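Local atomic coordinates of formiminotetrahydrofolate cyclodeaminase (PDB entry 1O5H), a protein that probably catalyses the cyclodeamination of 5-formimidoyltetrahydrofolate, releasing ammonia and forming 5,10-methenyltetrahydrofolate. Residues G36-L50 with A153-N167. Sequence-based numbering, arbitrary orientation.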
loop_
_atom_site.group_PDB
_atom_site.type_symbol
_atom_site.label_atom_id
_atom_site.label_comp_id
_atom_site.label_asym_id
_atom_site.label_seq_id
_atom_site.Cartn_x
_atom_site.Cartn_y
_atom_site.Cartn_z
ATOM N N GLY A 36 2.442 -11.711 1.954
ATOM C CA GLY A 36 1.515 -10.607 1.765
ATOM C C GLY A 36 1.187 -9.894 3.056
ATOM O O GLY A 36 1.351 -8.663 3.156
ATOM N N GLY A 37 0.761 -10.682 4.055
ATOM C CA GLY A 37 0.349 -10.175 5.363
ATOM C C GLY A 37 1.404 -9.270 5.915
ATOM O O GLY A 37 1.093 -8.131 6.257
ATOM N N ALA A 38 2.653 -9.754 5.964
ATOM C CA ALA A 38 3.786 -8.923 6.393
ATOM C C ALA A 38 3.859 -7.620 5.591
ATOM O O ALA A 38 3.893 -6.521 6.193
ATOM C CB ALA A 38 5.075 -9.671 6.297
ATOM N N VAL A 39 3.831 -7.729 4.254
ATOM C CA VAL A 39 3.869 -6.533 3.412
ATOM C C VAL A 39 2.759 -5.563 3.818
ATOM O O VAL A 39 3.012 -4.365 4.014
ATOM C CB VAL A 39 3.748 -6.878 1.938
ATOM C CG1 VAL A 39 3.665 -5.637 1.106
ATOM C CG2 VAL A 39 4.922 -7.708 1.482
ATOM N N GLY A 40 1.540 -6.097 3.963
ATOM C CA GLY A 40 0.389 -5.345 4.458
ATOM C C GLY A 40 0.687 -4.512 5.702
ATOM O O GLY A 40 0.454 -3.282 5.715
ATOM N N SER A 41 1.209 -5.157 6.749
ATOM C CA SER A 41 1.658 -4.398 7.914
ATOM C C SER A 41 2.616 -3.266 7.574
ATOM O O SER A 41 2.497 -2.157 8.115
ATOM C CB SER A 41 2.327 -5.295 8.929
ATOM O OG SER A 41 1.379 -6.203 9.442
ATOM N N VAL A 42 3.582 -3.547 6.708
ATOM C CA VAL A 42 4.579 -2.542 6.387
ATOM C C VAL A 42 3.905 -1.385 5.667
ATOM O O VAL A 42 4.157 -0.195 5.957
ATOM C CB VAL A 42 5.696 -3.107 5.546
ATOM C CG1 VAL A 42 6.696 -2.008 5.225
ATOM C CG2 VAL A 42 6.363 -4.232 6.309
ATOM N N VAL A 43 3.010 -1.732 4.759
ATOM C CA VAL A 43 2.252 -0.699 4.084
ATOM C C VAL A 43 1.436 0.050 5.102
ATOM O O VAL A 43 1.394 1.264 5.090
ATOM C CB VAL A 43 1.348 -1.265 3.017
ATOM C CG1 VAL A 43 0.547 -0.181 2.459
ATOM C CG2 VAL A 43 2.186 -1.950 1.905
ATOM N N GLY A 44 0.824 -0.666 6.030
ATOM C CA GLY A 44 -0.021 -0.002 7.002
ATOM C C GLY A 44 0.800 1.019 7.753
ATOM O O GLY A 44 0.360 2.137 8.010
ATOM N N ALA A 45 2.014 0.621 8.112
ATOM C CA ALA A 45 2.900 1.470 8.882
ATOM C C ALA A 45 3.135 2.754 8.135
ATOM O O ALA A 45 3.049 3.812 8.704
ATOM C CB ALA A 45 4.195 0.756 9.128
HETATM N N MSE A 46 3.403 2.660 6.842
HETATM C CA MSE A 46 3.621 3.843 6.040
HETATM C C MSE A 46 2.366 4.688 5.955
HETATM O O MSE A 46 2.448 5.924 5.938
HETATM C CB MSE A 46 4.093 3.459 4.649
HETATM C CG MSE A 46 5.530 2.995 4.627
HETATM SE SE MSE A 46 5.969 2.254 2.893
HETATM C CE MSE A 46 4.630 1.002 2.807
ATOM N N ALA A 47 1.202 4.043 5.904
ATOM C CA ALA A 47 -0.048 4.803 5.889
ATOM C C ALA A 47 -0.207 5.609 7.165
ATOM O O ALA A 47 -0.623 6.772 7.117
ATOM C CB ALA A 47 -1.228 3.911 5.697
ATOM N N CYS A 48 0.143 5.001 8.299
ATOM C CA CYS A 48 0.109 5.690 9.585
ATOM C C CYS A 48 1.053 6.884 9.566
ATOM O O CYS A 48 0.736 7.961 10.099
ATOM C CB CYS A 48 0.447 4.745 10.739
ATOM S SG CYS A 48 -0.810 3.459 11.036
ATOM N N ALA A 49 2.201 6.723 8.927
ATOM C CA ALA A 49 3.115 7.843 8.794
ATOM C C ALA A 49 2.508 9.019 8.038
ATOM O O ALA A 49 2.705 10.161 8.431
ATOM C CB ALA A 49 4.416 7.416 8.162
ATOM N N LEU A 50 1.757 8.772 6.970
ATOM C CA LEU A 50 1.099 9.902 6.317
ATOM C C LEU A 50 0.129 10.571 7.291
ATOM O O LEU A 50 0.107 11.796 7.413
ATOM C CB LEU A 50 0.394 9.484 5.044
ATOM C CG LEU A 50 1.324 8.966 3.948
ATOM C CD1 LEU A 50 0.534 8.076 3.018
ATOM C CD2 LEU A 50 1.991 10.092 3.170
ATOM N N ALA A 153 -3.533 8.194 2.365
ATOM C CA ALA A 153 -3.454 7.284 3.489
ATOM C C ALA A 153 -4.728 6.457 3.597
ATOM O O ALA A 153 -4.671 5.276 3.932
ATOM C CB ALA A 153 -3.161 7.998 4.745
ATOM N N ALA A 154 -5.870 7.032 3.244
ATOM C CA ALA A 154 -7.108 6.250 3.260
ATOM C C ALA A 154 -7.070 5.144 2.221
ATOM O O ALA A 154 -7.458 3.983 2.471
ATOM C CB ALA A 154 -8.285 7.124 3.049
ATOM N N ASP A 155 -6.588 5.474 1.041
ATOM C CA ASP A 155 -6.516 4.441 0.041
ATOM C C ASP A 155 -5.593 3.287 0.501
ATOM O O ASP A 155 -5.975 2.113 0.413
ATOM C CB ASP A 155 -6.160 5.042 -1.307
ATOM C CG ASP A 155 -7.346 5.766 -1.945
ATOM O OD1 ASP A 155 -8.445 5.189 -1.955
ATOM O OD2 ASP A 155 -7.287 6.899 -2.483
ATOM N N LEU A 156 -4.423 3.608 1.050
ATOM C CA LEU A 156 -3.526 2.547 1.500
ATOM C C LEU A 156 -4.156 1.774 2.647
ATOM O O LEU A 156 -4.182 0.549 2.624
ATOM C CB LEU A 156 -2.185 3.115 1.929
ATOM C CG LEU A 156 -1.468 3.900 0.844
ATOM C CD1 LEU A 156 -0.207 4.479 1.430
ATOM C CD2 LEU A 156 -1.167 3.014 -0.346
ATOM N N CYS A 157 -4.695 2.503 3.621
ATOM C CA CYS A 157 -5.420 1.897 4.716
ATOM C C CYS A 157 -6.391 0.812 4.214
ATOM O O CYS A 157 -6.285 -0.372 4.568
ATOM C CB CYS A 157 -6.179 2.970 5.471
ATOM S SG CYS A 157 -7.080 2.331 6.887
ATOM N N HIS A 158 -7.308 1.219 3.355
ATOM C CA HIS A 158 -8.259 0.300 2.789
ATOM C C HIS A 158 -7.600 -0.935 2.150
ATOM O O HIS A 158 -8.042 -2.076 2.374
ATOM C CB HIS A 158 -9.088 1.048 1.768
ATOM C CG HIS A 158 -10.156 0.222 1.139
ATOM N ND1 HIS A 158 -10.072 -0.237 -0.159
ATOM C CD2 HIS A 158 -11.334 -0.230 1.628
ATOM C CE1 HIS A 158 -11.159 -0.933 -0.448
ATOM N NE2 HIS A 158 -11.942 -0.940 0.619
ATOM N N ALA A 159 -6.551 -0.732 1.358
ATOM C CA ALA A 159 -5.895 -1.881 0.725
ATOM C C ALA A 159 -5.328 -2.835 1.785
ATOM O O ALA A 159 -5.430 -4.053 1.645
ATOM C CB ALA A 159 -4.782 -1.429 -0.233
ATOM N N VAL A 160 -4.707 -2.276 2.825
ATOM C CA VAL A 160 -4.099 -3.090 3.827
ATOM C C VAL A 160 -5.225 -3.928 4.405
ATOM O O VAL A 160 -5.111 -5.148 4.530
ATOM C CB VAL A 160 -3.428 -2.264 4.911
ATOM C CG1 VAL A 160 -2.885 -3.185 6.003
ATOM C CG2 VAL A 160 -2.290 -1.461 4.316
ATOM N N PHE A 161 -6.348 -3.293 4.691
ATOM C CA PHE A 161 -7.438 -4.067 5.180
ATOM C C PHE A 161 -7.751 -5.195 4.211
ATOM O O PHE A 161 -7.940 -6.347 4.615
ATOM C CB PHE A 161 -8.698 -3.241 5.419
ATOM C CG PHE A 161 -9.910 -4.085 5.529
ATOM C CD1 PHE A 161 -10.189 -4.769 6.727
ATOM C CD2 PHE A 161 -10.723 -4.309 4.412
ATOM C CE1 PHE A 161 -11.338 -5.614 6.846
ATOM C CE2 PHE A 161 -11.856 -5.163 4.507
ATOM C CZ PHE A 161 -12.162 -5.810 5.740
ATOM N N GLN A 162 -7.844 -4.885 2.932
ATOM C CA GLN A 162 -8.125 -5.976 1.993
ATOM C C GLN A 162 -7.077 -7.053 2.061
ATOM O O GLN A 162 -7.433 -8.214 2.114
ATOM C CB GLN A 162 -8.306 -5.471 0.584
ATOM C CG GLN A 162 -9.647 -4.773 0.429
ATOM C CD GLN A 162 -9.755 -3.991 -0.859
ATOM O OE1 GLN A 162 -8.772 -3.403 -1.347
ATOM N NE2 GLN A 162 -10.955 -3.971 -1.418
ATOM N N VAL A 163 -5.794 -6.673 2.111
ATOM C CA VAL A 163 -4.696 -7.646 2.133
ATOM C C VAL A 163 -4.920 -8.576 3.307
ATOM O O VAL A 163 -5.023 -9.797 3.148
ATOM C CB VAL A 163 -3.325 -6.972 2.285
ATOM C CG1 VAL A 163 -2.288 -7.968 2.685
ATOM C CG2 VAL A 163 -2.904 -6.302 1.006
ATOM N N GLU A 164 -5.049 -7.989 4.482
ATOM C CA GLU A 164 -5.109 -8.765 5.690
ATOM C C GLU A 164 -6.357 -9.622 5.801
ATOM O O GLU A 164 -6.293 -10.722 6.347
ATOM C CB GLU A 164 -4.976 -7.844 6.872
ATOM C CG GLU A 164 -3.734 -6.988 6.748
ATOM C CD GLU A 164 -2.450 -7.778 6.814
ATOM O OE1 GLU A 164 -2.494 -8.990 7.108
ATOM O OE2 GLU A 164 -1.376 -7.178 6.590
ATOM N N LYS A 165 -7.478 -9.147 5.267
ATOM C CA LYS A 165 -8.698 -9.940 5.265
ATOM C C LYS A 165 -8.434 -11.234 4.542
ATOM O O LYS A 165 -8.756 -12.328 5.072
ATOM C CB LYS A 165 -9.818 -9.221 4.546
ATOM C CG LYS A 165 -11.092 -9.999 4.485
ATOM C CD LYS A 165 -12.148 -9.235 3.708
ATOM C CE LYS A 165 -13.478 -9.956 3.795
ATOM N NZ LYS A 165 -14.447 -9.211 2.991
ATOM N N VAL A 166 -7.834 -11.148 3.354
ATOM C CA VAL A 166 -7.484 -12.381 2.670
ATOM C C VAL A 166 -6.610 -13.285 3.562
ATOM O O VAL A 166 -6.848 -14.502 3.665
ATOM C CB VAL A 166 -6.855 -12.127 1.303
ATOM C CG1 VAL A 166 -5.996 -13.325 0.840
ATOM C CG2 VAL A 166 -7.949 -11.825 0.298
ATOM N N ASN A 167 -5.632 -12.692 4.240
ATOM C CA ASN A 167 -4.772 -13.500 5.070
ATOM C C ASN A 167 -5.480 -14.092 6.288
ATOM O O ASN A 167 -5.252 -15.259 6.637
ATOM C CB ASN A 167 -3.480 -12.762 5.387
ATOM C CG ASN A 167 -2.637 -12.541 4.143
ATOM O OD1 ASN A 167 -2.139 -11.452 3.908
ATOM N ND2 ASN A 167 -2.502 -13.571 3.323
#
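A153 sets its CB against L50 CB at 3.9 Å, at one end of an antiparallel helix pair in the core of this all-helical fold; the segment axes approach to 8.8 Å and run 157° apart. L156 follows: its CB meets A47 CB, while CD1 reaches L50 CD1 at 4.0 Å, the two leucine side chains crossing at about a right angle. One turn on, V160 rests both methyls near G40 O, CG1 at 3.4 Å. With CG1 anti to the backbone N (chi1 176°), its other methyl, CG2, lies beside that N and slides past V43 CG1 at 3.6 Å. V163 CG1 packs near G36 O. E164 starts off to the flank, but a bend at chi2 (-66°) returns its carboxylate to the G37 backbone, OE2 lying 2.7 Å from G37 O and close to G40 CA. The bare G40 makes room for E164 OE2 and V163 CG1. Shortening E164 to an alanine would probably leave G37 O without this carboxyl neighbour and open a gap beside G40. N167 closes the interface at the dimer boundary, where its OD1 accepts a hydrogen bond from ND2 of N152 of the second subunit and lies 3.2 Å from G37 CA.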